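Oxidored_FMN domain-containing protein ([Pseudomonas] geniculata N1, PDB 6L6J) acts as a 6-hydroxypseudooxynicotine amine oxidase, a flavoprotein that carries FMN and a [4Fe-4S] cluster and also binds ADP. Local coordinates at residues N331-D334 with D340-E343; V537-A542 with V571-E576; A588-S593 with D611-V616. One frame throughout, in Å; residues are numbered along the deposited sequence.

Contact 1: residues N331-D334 with D340-E343; sequences NKID and DIRE
K332 reaches off helix 329-334 to D340, partway along the connection from that helix to the iron-sulfur cysteines. Its chain starts at CB, which points at that connection but is still too far away to touch it. CG leaves beside the backbone N, anti to the carbonyl carbon (chi1 -49°), and a bend at chi2 (-148°) sets the rest of the chain across the gap. CD is the first atom to arrive, lying alongside CB of D340 at 4.2 Å, and CE follows past the carbonyl of the same residue. NZ then donates a hydrogen bond to D340 O at 3.2 Å, coming from above the carbonyl plane, 44° out of it.

The ammonium group also makes salt bridges with D326 and E379, so a backbone oxygen and two carboxylates share it. R342 NH2 is 4.5 Å from K332 NZ; the two cations gather round E379, whose ion pair with the arginine is long and weak. A methionine in place of K332 would probably leave D326 and E379 without the cation they share and D340 O without this donor.

Next along the helix, I333 CG1 meets I341 CD1 at 4.1 Å, the two side chains crossing obliquely, and I333 also packs on Y6 and F10. D326 grips both segments: besides its salt bridge to K332, it accepts from the backbone N of R342, while A325 O accepts from R342 NH1. The side chain of R342 is about 6 Å from that of the cluster ligand C362. The arrangement belongs to the exit from the FMN-binding TIM barrel, where helix 329-334, the second short helix after the last barrel strand, holds the approach to C344, the first cysteine of the [4Fe-4S] site.

Contact 2: residues V537-A542 with V571-E576; sequences VADRLA and VNSMNE
Where A538 and D539 meet M574 and S573, helices 533-542 and 567-577 lie side by side and run in the same general direction, with D539 CA 7.5 Å from M574 CA. The contact is small and has two layers. In the layer nearer the sheet, M574 stretches out with chi2 and chi3 both close to 180°, and its terminal methyl CE comes up to CB of A538 at 4.4 Å. It is the end of the methionine, not the sulfur, that bridges the helices.

Farther from the sheet, S573 points across at D539, whose CG stands opposite its own backbone N (chi1 -155°), which carries the carboxylate over to the serine. D539 OD2 comes within 3.5 Å of S573 OG, a polar neighbourhood without a hydrogen bond. The carboxylate is occupied by arginines instead: R543 makes a salt bridge to OD1 and R435 one to OD2. R435 also packs against S573, and so it touches both helices.

Beneath lies the mixed sheet of an OYE-like second alpha/beta domain. A538 rests on V548 and M574 on Y550, both in strand 547-552, while L541 extends the packing to strand 522-527 and M574 carries it to I581 of strand 580-582.

Contact 3: residues A588-S593 with D611-V616; sequences ASIGPS and DAVVLV
I590 lowers its CD1 methyl onto two residues of strand 612-621. It meets V613 CG1 at 3.9 Å and L615 CD2 at 4.2 Å, so a single methyl spans two side chains that alternate onto the same face of their strand. V613 presents CG1 because that branch stands opposite the backbone N (chi1 171°), and its side chain is crossed at a slant by the isoleucine.

In the next shell, V595 of strand 594-599 and H505 each touch both I590 and V613, while L615 leans on Y526. Backbone bonds set the two segments in place. A588 and S589 both face K596 in a classic beta bulge, I590 forms a backbone hydrogen bond with P499, and S593 one with A610, just before the second segment. There, A612 pairs with S522, whose OG also accepts from D611 N. V614 turns to the opposite face, toward V523.

I590 CA and V613 CA are 8.4 Å apart, and no hydrogen bond joins the segments: they are not neighbouring strands but layers stacked through their side chains. The attraction is therefore apolar, dependent on close fit and burial, and the directional bonds that fix each segment are made with residues outside the contact.

Overall arrangement
From the N terminus the chain first builds the FMN-binding barrel, and just past its last strand contact 1 closes a loop of five residues before the cluster cysteines. The Rossmann-like domain that holds ADP begins next, and the chain returns to finish it after contact 3. Contact 2 closes a loop of 28 residues, and contact 3 one of 17 that holds the second and third strands of the three-stranded antiparallel sheet. All three are in series, with neither nesting nor crossing. Contact 1 stands apart, its centre 36 Å from that of contact 2 and 48 Å from that of contact 3. The latter two share one domain and touch: L541 CD1 packs on V614 CG2 at 4.0 Å, linking helix 533-542 to strand 612-621.

Contact 1: residues N331-D334 with D340-E343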
loop_
_atom_site.group_PDB
_atom_site.type_symbol
_atom_site.label_atom_id
_atom_site.label_comp_id
_atom_site.label_asym_id
_atom_site.label_seq_id
_atom_site.Cartn_x
_atom_site.Cartn_y
_atom_site.Cartn_z
ATOM N N ASN A 331 15.881 9.716 -9.899
ATOM C CA ASN A 331 17.356 9.828 -10.077
ATOM C C ASN A 331 17.850 8.728 -11.018
ATOM O O ASN A 331 18.875 8.969 -11.703
ATOM C CB ASN A 331 18.111 9.835 -8.752
ATOM C CG ASN A 331 18.066 11.202 -8.097
ATOM O OD1 ASN A 331 17.469 12.142 -8.630
ATOM N ND2 ASN A 331 18.658 11.310 -6.922
ATOM N N LYS A 332 17.137 7.599 -11.105
ATOM C CA LYS A 332 17.554 6.458 -11.958
ATOM C C LYS A 332 17.254 6.750 -13.441
ATOM O O LYS A 332 18.121 6.466 -14.291
ATOM C CB LYS A 332 16.887 5.179 -11.461
ATOM C CG LYS A 332 17.025 4.953 -9.975
ATOM C CD LYS A 332 17.104 3.508 -9.581
ATOM C CE LYS A 332 16.633 3.305 -8.155
ATOM N NZ LYS A 332 16.611 1.874 -7.768
ATOM N N ILE A 333 16.064 7.275 -13.753
ATOM C CA ILE A 333 15.692 7.733 -15.131
ATOM C C ILE A 333 16.766 8.736 -15.569
ATOM O O ILE A 333 17.415 8.523 -16.631
ATOM C CB ILE A 333 14.280 8.353 -15.175
ATOM C CG1 ILE A 333 13.189 7.320 -14.904
ATOM C CG2 ILE A 333 14.032 9.075 -16.499
ATOM C CD1 ILE A 333 11.825 7.926 -14.603
ATOM N N ASP A 334 17.002 9.737 -14.717
ATOM C CA ASP A 334 17.993 10.830 -14.951
ATOM C C ASP A 334 19.416 10.286 -15.203
ATOM O O ASP A 334 20.197 10.991 -15.825
ATOM C CB ASP A 334 18.000 11.812 -13.781
ATOM C CG ASP A 334 18.534 13.183 -14.132
ATOM O OD1 ASP A 334 18.526 13.547 -15.344
ATOM O OD2 ASP A 334 18.953 13.877 -13.197
ATOM N N ASP A 340 16.673 -0.368 -13.665
ATOM C CA ASP A 340 16.898 -0.649 -12.219
ATOM C C ASP A 340 15.738 -0.132 -11.356
ATOM O O ASP A 340 15.860 -0.219 -10.126
ATOM C CB ASP A 340 18.193 0.010 -11.717
ATOM C CG ASP A 340 19.456 -0.419 -12.440
ATOM O OD1 ASP A 340 19.438 -1.512 -13.053
ATOM O OD2 ASP A 340 20.451 0.352 -12.393
ATOM N N ILE A 341 14.677 0.434 -11.938
ATOM C CA ILE A 341 13.522 0.883 -11.110
ATOM C C ILE A 341 13.004 -0.340 -10.324
ATOM O O ILE A 341 12.857 -1.446 -10.927
ATOM C CB ILE A 341 12.420 1.589 -11.949
ATOM C CG1 ILE A 341 12.898 2.960 -12.454
ATOM C CG2 ILE A 341 11.108 1.708 -11.153
ATOM C CD1 ILE A 341 11.932 3.707 -13.339
ATOM N N ARG A 342 12.782 -0.146 -9.011
ATOM C CA ARG A 342 12.051 -1.088 -8.114
ATOM C C ARG A 342 10.530 -0.837 -8.239
ATOM O O ARG A 342 10.008 0.149 -7.700
ATOM C CB ARG A 342 12.568 -0.933 -6.682
ATOM C CG ARG A 342 12.391 -2.176 -5.822
ATOM C CD ARG A 342 12.748 -1.961 -4.355
ATOM N NE ARG A 342 14.154 -1.612 -4.141
ATOM C CZ ARG A 342 14.622 -0.379 -4.030
ATOM N NH1 ARG A 342 13.820 0.674 -4.058
ATOM N NH2 ARG A 342 15.912 -0.191 -3.880
ATOM N N GLU A 343 9.842 -1.672 -9.012
ATOM C CA GLU A 343 8.429 -1.436 -9.431
ATOM C C GLU A 343 7.455 -1.873 -8.336
ATOM O O GLU A 343 7.566 -3.021 -7.885
ATOM C CB GLU A 343 8.112 -2.231 -10.691
ATOM C CG GLU A 343 8.988 -1.874 -11.851
ATOM C CD GLU A 343 8.608 -2.671 -13.071
ATOM O OE1 GLU A 343 7.390 -2.910 -13.251
ATOM O OE2 GLU A 343 9.532 -3.084 -13.786
#

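Contact 2: residues V537-A542 with V571-E576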
loop_
_atom_site.group_PDB
_atom_site.type_symbol
_atom_site.label_atom_id
_atom_site.label_comp_id
_atom_site.label_asym_id
_atom_site.label_seq_id
_atom_site.Cartn_x
_atom_site.Cartn_y
_atom_site.Cartn_z
ATOM N N VAL A 537 -7.794 -18.858 -4.699
ATOM C CA VAL A 537 -8.023 -20.267 -5.139
ATOM C C VAL A 537 -9.470 -20.336 -5.630
ATOM O O VAL A 537 -9.687 -20.865 -6.718
ATOM C CB VAL A 537 -7.675 -21.347 -4.092
ATOM C CG1 VAL A 537 -6.237 -21.252 -3.628
ATOM C CG2 VAL A 537 -8.581 -21.334 -2.908
ATOM N N ALA A 538 -10.390 -19.712 -4.905
ATOM C CA ALA A 538 -11.825 -19.619 -5.264
ATOM C C ALA A 538 -11.937 -19.147 -6.712
ATOM O O ALA A 538 -12.554 -19.845 -7.531
ATOM C CB ALA A 538 -12.541 -18.678 -4.319
ATOM N N ASP A 539 -11.300 -18.013 -7.013
ATOM C CA ASP A 539 -11.293 -17.381 -8.354
ATOM C C ASP A 539 -10.781 -18.402 -9.366
ATOM O O ASP A 539 -11.478 -18.652 -10.346
ATOM C CB ASP A 539 -10.450 -16.110 -8.371
ATOM C CG ASP A 539 -10.869 -15.134 -9.453
ATOM O OD1 ASP A 539 -11.019 -15.567 -10.610
ATOM O OD2 ASP A 539 -11.093 -13.962 -9.118
ATOM N N ARG A 540 -9.607 -18.969 -9.114
ATOM C CA ARG A 540 -8.973 -20.002 -9.969
ATOM C C ARG A 540 -9.984 -21.110 -10.257
ATOM O O ARG A 540 -10.068 -21.545 -11.423
ATOM C CB ARG A 540 -7.741 -20.567 -9.261
ATOM C CG ARG A 540 -7.018 -21.659 -10.027
ATOM C CD ARG A 540 -6.199 -21.072 -11.150
ATOM N NE ARG A 540 -5.436 -22.124 -11.810
ATOM C CZ ARG A 540 -5.817 -22.780 -12.914
ATOM N NH1 ARG A 540 -6.968 -22.486 -13.520
ATOM N NH2 ARG A 540 -5.014 -23.721 -13.405
ATOM N N LEU A 541 -10.720 -21.540 -9.228
ATOM C CA LEU A 541 -11.612 -22.720 -9.272
ATOM C C LEU A 541 -12.903 -22.387 -10.014
ATOM O O LEU A 541 -13.395 -23.250 -10.784
ATOM C CB LEU A 541 -11.936 -23.160 -7.850
ATOM C CG LEU A 541 -10.827 -23.878 -7.090
ATOM C CD1 LEU A 541 -11.175 -23.920 -5.612
ATOM C CD2 LEU A 541 -10.609 -25.290 -7.624
ATOM N N ALA A 542 -13.481 -21.213 -9.772
ATOM C CA ALA A 542 -14.713 -20.797 -10.483
ATOM C C ALA A 542 -14.381 -20.733 -11.992
ATOM O O ALA A 542 -15.160 -21.293 -12.817
ATOM C CB ALA A 542 -15.249 -19.493 -9.927
ATOM N N VAL A 571 -15.185 -9.149 -2.954
ATOM C CA VAL A 571 -16.647 -9.425 -2.866
ATOM C C VAL A 571 -17.270 -9.223 -4.262
ATOM O O VAL A 571 -17.794 -10.225 -4.808
ATOM C CB VAL A 571 -17.334 -8.574 -1.778
ATOM C CG1 VAL A 571 -18.846 -8.690 -1.834
ATOM C CG2 VAL A 571 -16.840 -8.923 -0.391
ATOM N N ASN A 572 -17.206 -8.014 -4.837
ATOM C CA ASN A 572 -17.786 -7.724 -6.185
ATOM C C ASN A 572 -17.319 -8.785 -7.186
ATOM O O ASN A 572 -18.151 -9.267 -7.944
ATOM C CB ASN A 572 -17.422 -6.354 -6.752
ATOM C CG ASN A 572 -18.110 -5.223 -6.022
ATOM O OD1 ASN A 572 -18.962 -5.465 -5.183
ATOM N ND2 ASN A 572 -17.703 -3.987 -6.302
ATOM N N SER A 573 -16.040 -9.138 -7.163
ATOM C CA SER A 573 -15.443 -10.196 -8.011
ATOM C C SER A 573 -16.226 -11.505 -7.848
ATOM O O SER A 573 -16.566 -12.130 -8.868
ATOM C CB SER A 573 -13.990 -10.375 -7.657
ATOM O OG SER A 573 -13.402 -11.382 -8.448
ATOM N N MET A 574 -16.507 -11.891 -6.601
ATOM C CA MET A 574 -17.137 -13.179 -6.215
ATOM C C MET A 574 -18.612 -13.165 -6.671
ATOM O O MET A 574 -19.038 -14.116 -7.371
ATOM C CB MET A 574 -17.020 -13.405 -4.693
ATOM C CG MET A 574 -15.663 -13.988 -4.206
ATOM S SD MET A 574 -15.558 -14.227 -2.368
ATOM C CE MET A 574 -13.981 -15.051 -2.198
ATOM N N ASN A 575 -19.367 -12.118 -6.328
ATOM C CA ASN A 575 -20.748 -11.908 -6.838
ATOM C C ASN A 575 -20.792 -12.064 -8.366
ATOM O O ASN A 575 -21.730 -12.690 -8.864
ATOM C CB ASN A 575 -21.301 -10.547 -6.423
ATOM C CG ASN A 575 -21.561 -10.489 -4.935
ATOM O OD1 ASN A 575 -21.585 -11.534 -4.278
ATOM N ND2 ASN A 575 -21.685 -9.291 -4.390
ATOM N N GLU A 576 -19.800 -11.547 -9.083
ATOM C CA GLU A 576 -19.811 -11.504 -10.566
ATOM C C GLU A 576 -19.583 -12.924 -11.091
ATOM O O GLU A 576 -20.305 -13.320 -12.033
ATOM C CB GLU A 576 -18.832 -10.448 -11.098
ATOM C CG GLU A 576 -19.326 -9.005 -10.878
ATOM C CD GLU A 576 -18.322 -7.877 -11.142
ATOM O OE1 GLU A 576 -17.236 -8.154 -11.730
ATOM O OE2 GLU A 576 -18.618 -6.714 -10.766
#

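Contact 3: residues A588-S593 with D611-V616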
loop_
_atom_site.group_PDB
_atom_site.type_symbol
_atom_site.label_atom_id
_atom_site.label_comp_id
_atom_site.label_asym_id
_atom_site.label_seq_id
_atom_site.Cartn_x
_atom_site.Cartn_y
_atom_site.Cartn_z
ATOM N N ALA A 588 -17.394 -28.370 11.083
ATOM C CA ALA A 588 -17.428 -29.393 12.158
ATOM C C ALA A 588 -16.681 -30.638 11.678
ATOM O O ALA A 588 -15.870 -31.204 12.457
ATOM C CB ALA A 588 -18.847 -29.733 12.543
ATOM N N SER A 589 -16.932 -31.037 10.434
ATOM C CA SER A 589 -16.536 -32.365 9.891
ATOM C C SER A 589 -16.684 -32.370 8.363
ATOM O O SER A 589 -17.527 -31.605 7.849
ATOM C CB SER A 589 -17.353 -33.478 10.549
ATOM O OG SER A 589 -18.607 -33.661 9.888
ATOM N N ILE A 590 -15.910 -33.228 7.691
ATOM C CA ILE A 590 -15.920 -33.388 6.209
ATOM C C ILE A 590 -16.298 -34.831 5.881
ATOM O O ILE A 590 -15.499 -35.705 6.221
ATOM C CB ILE A 590 -14.563 -33.001 5.584
ATOM C CG1 ILE A 590 -14.204 -31.538 5.869
ATOM C CG2 ILE A 590 -14.575 -33.284 4.091
ATOM C CD1 ILE A 590 -12.769 -31.169 5.531
ATOM N N GLY A 591 -17.444 -35.042 5.221
ATOM C CA GLY A 591 -17.863 -36.346 4.659
ATOM C C GLY A 591 -17.470 -36.524 3.189
ATOM O O GLY A 591 -16.940 -35.612 2.548
ATOM N N PRO A 592 -17.751 -37.707 2.594
ATOM C CA PRO A 592 -17.322 -38.032 1.226
ATOM C C PRO A 592 -17.787 -37.061 0.128
ATOM O O PRO A 592 -17.132 -36.983 -0.899
ATOM C CB PRO A 592 -17.982 -39.396 0.936
ATOM C CG PRO A 592 -18.259 -39.996 2.290
ATOM C CD PRO A 592 -18.494 -38.815 3.221
ATOM N N SER A 593 -18.927 -36.402 0.337
ATOM C CA SER A 593 -19.580 -35.540 -0.682
ATOM C C SER A 593 -20.351 -34.380 -0.027
ATOM O O SER A 593 -21.189 -33.754 -0.706
ATOM C CB SER A 593 -20.492 -36.380 -1.543
ATOM O OG SER A 593 -21.701 -36.681 -0.847
ATOM N N ASP A 611 -18.112 -31.645 -3.694
ATOM C CA ASP A 611 -17.384 -32.728 -4.391
ATOM C C ASP A 611 -15.898 -32.584 -4.057
ATOM O O ASP A 611 -15.221 -33.615 -3.911
ATOM C CB ASP A 611 -17.738 -32.722 -5.877
ATOM C CG ASP A 611 -19.205 -33.054 -6.118
ATOM O OD1 ASP A 611 -19.675 -34.079 -5.540
ATOM O OD2 ASP A 611 -19.871 -32.277 -6.852
ATOM N N ALA A 612 -15.414 -31.352 -3.900
ATOM C CA ALA A 612 -14.052 -31.049 -3.399
ATOM C C ALA A 612 -14.130 -30.054 -2.229
ATOM O O ALA A 612 -15.232 -29.453 -1.981
ATOM C CB ALA A 612 -13.189 -30.531 -4.515
ATOM N N VAL A 613 -13.001 -29.914 -1.524
ATOM C CA VAL A 613 -12.845 -29.057 -0.310
ATOM C C VAL A 613 -11.416 -28.536 -0.301
ATOM O O VAL A 613 -10.506 -29.396 -0.305
ATOM C CB VAL A 613 -13.132 -29.854 0.977
ATOM C CG1 VAL A 613 -12.760 -29.065 2.228
ATOM C CG2 VAL A 613 -14.579 -30.328 1.048
ATOM N N VAL A 614 -11.211 -27.214 -0.311
ATOM C CA VAL A 614 -9.835 -26.667 -0.133
ATOM C C VAL A 614 -9.765 -26.042 1.265
ATOM O O VAL A 614 -10.558 -25.107 1.556
ATOM C CB VAL A 614 -9.401 -25.696 -1.248
ATOM C CG1 VAL A 614 -7.895 -25.501 -1.235
ATOM C CG2 VAL A 614 -9.849 -26.159 -2.627
ATOM N N LEU A 615 -8.904 -26.609 2.118
ATOM C CA LEU A 615 -8.559 -26.062 3.452
ATOM C C LEU A 615 -7.406 -25.048 3.317
ATOM O O LEU A 615 -6.298 -25.443 2.935
ATOM C CB LEU A 615 -8.202 -27.226 4.381
ATOM C CG LEU A 615 -9.315 -28.247 4.629
ATOM C CD1 LEU A 615 -8.810 -29.418 5.449
ATOM C CD2 LEU A 615 -10.515 -27.620 5.323
ATOM N N VAL A 616 -7.693 -23.774 3.600
ATOM C CA VAL A 616 -6.702 -22.655 3.651
ATOM C C VAL A 616 -6.671 -22.133 5.094
ATOM O O VAL A 616 -7.457 -21.204 5.408
ATOM C CB VAL A 616 -7.043 -21.535 2.640
ATOM C CG1 VAL A 616 -5.805 -20.735 2.274
ATOM C CG2 VAL A 616 -7.705 -22.057 1.373
#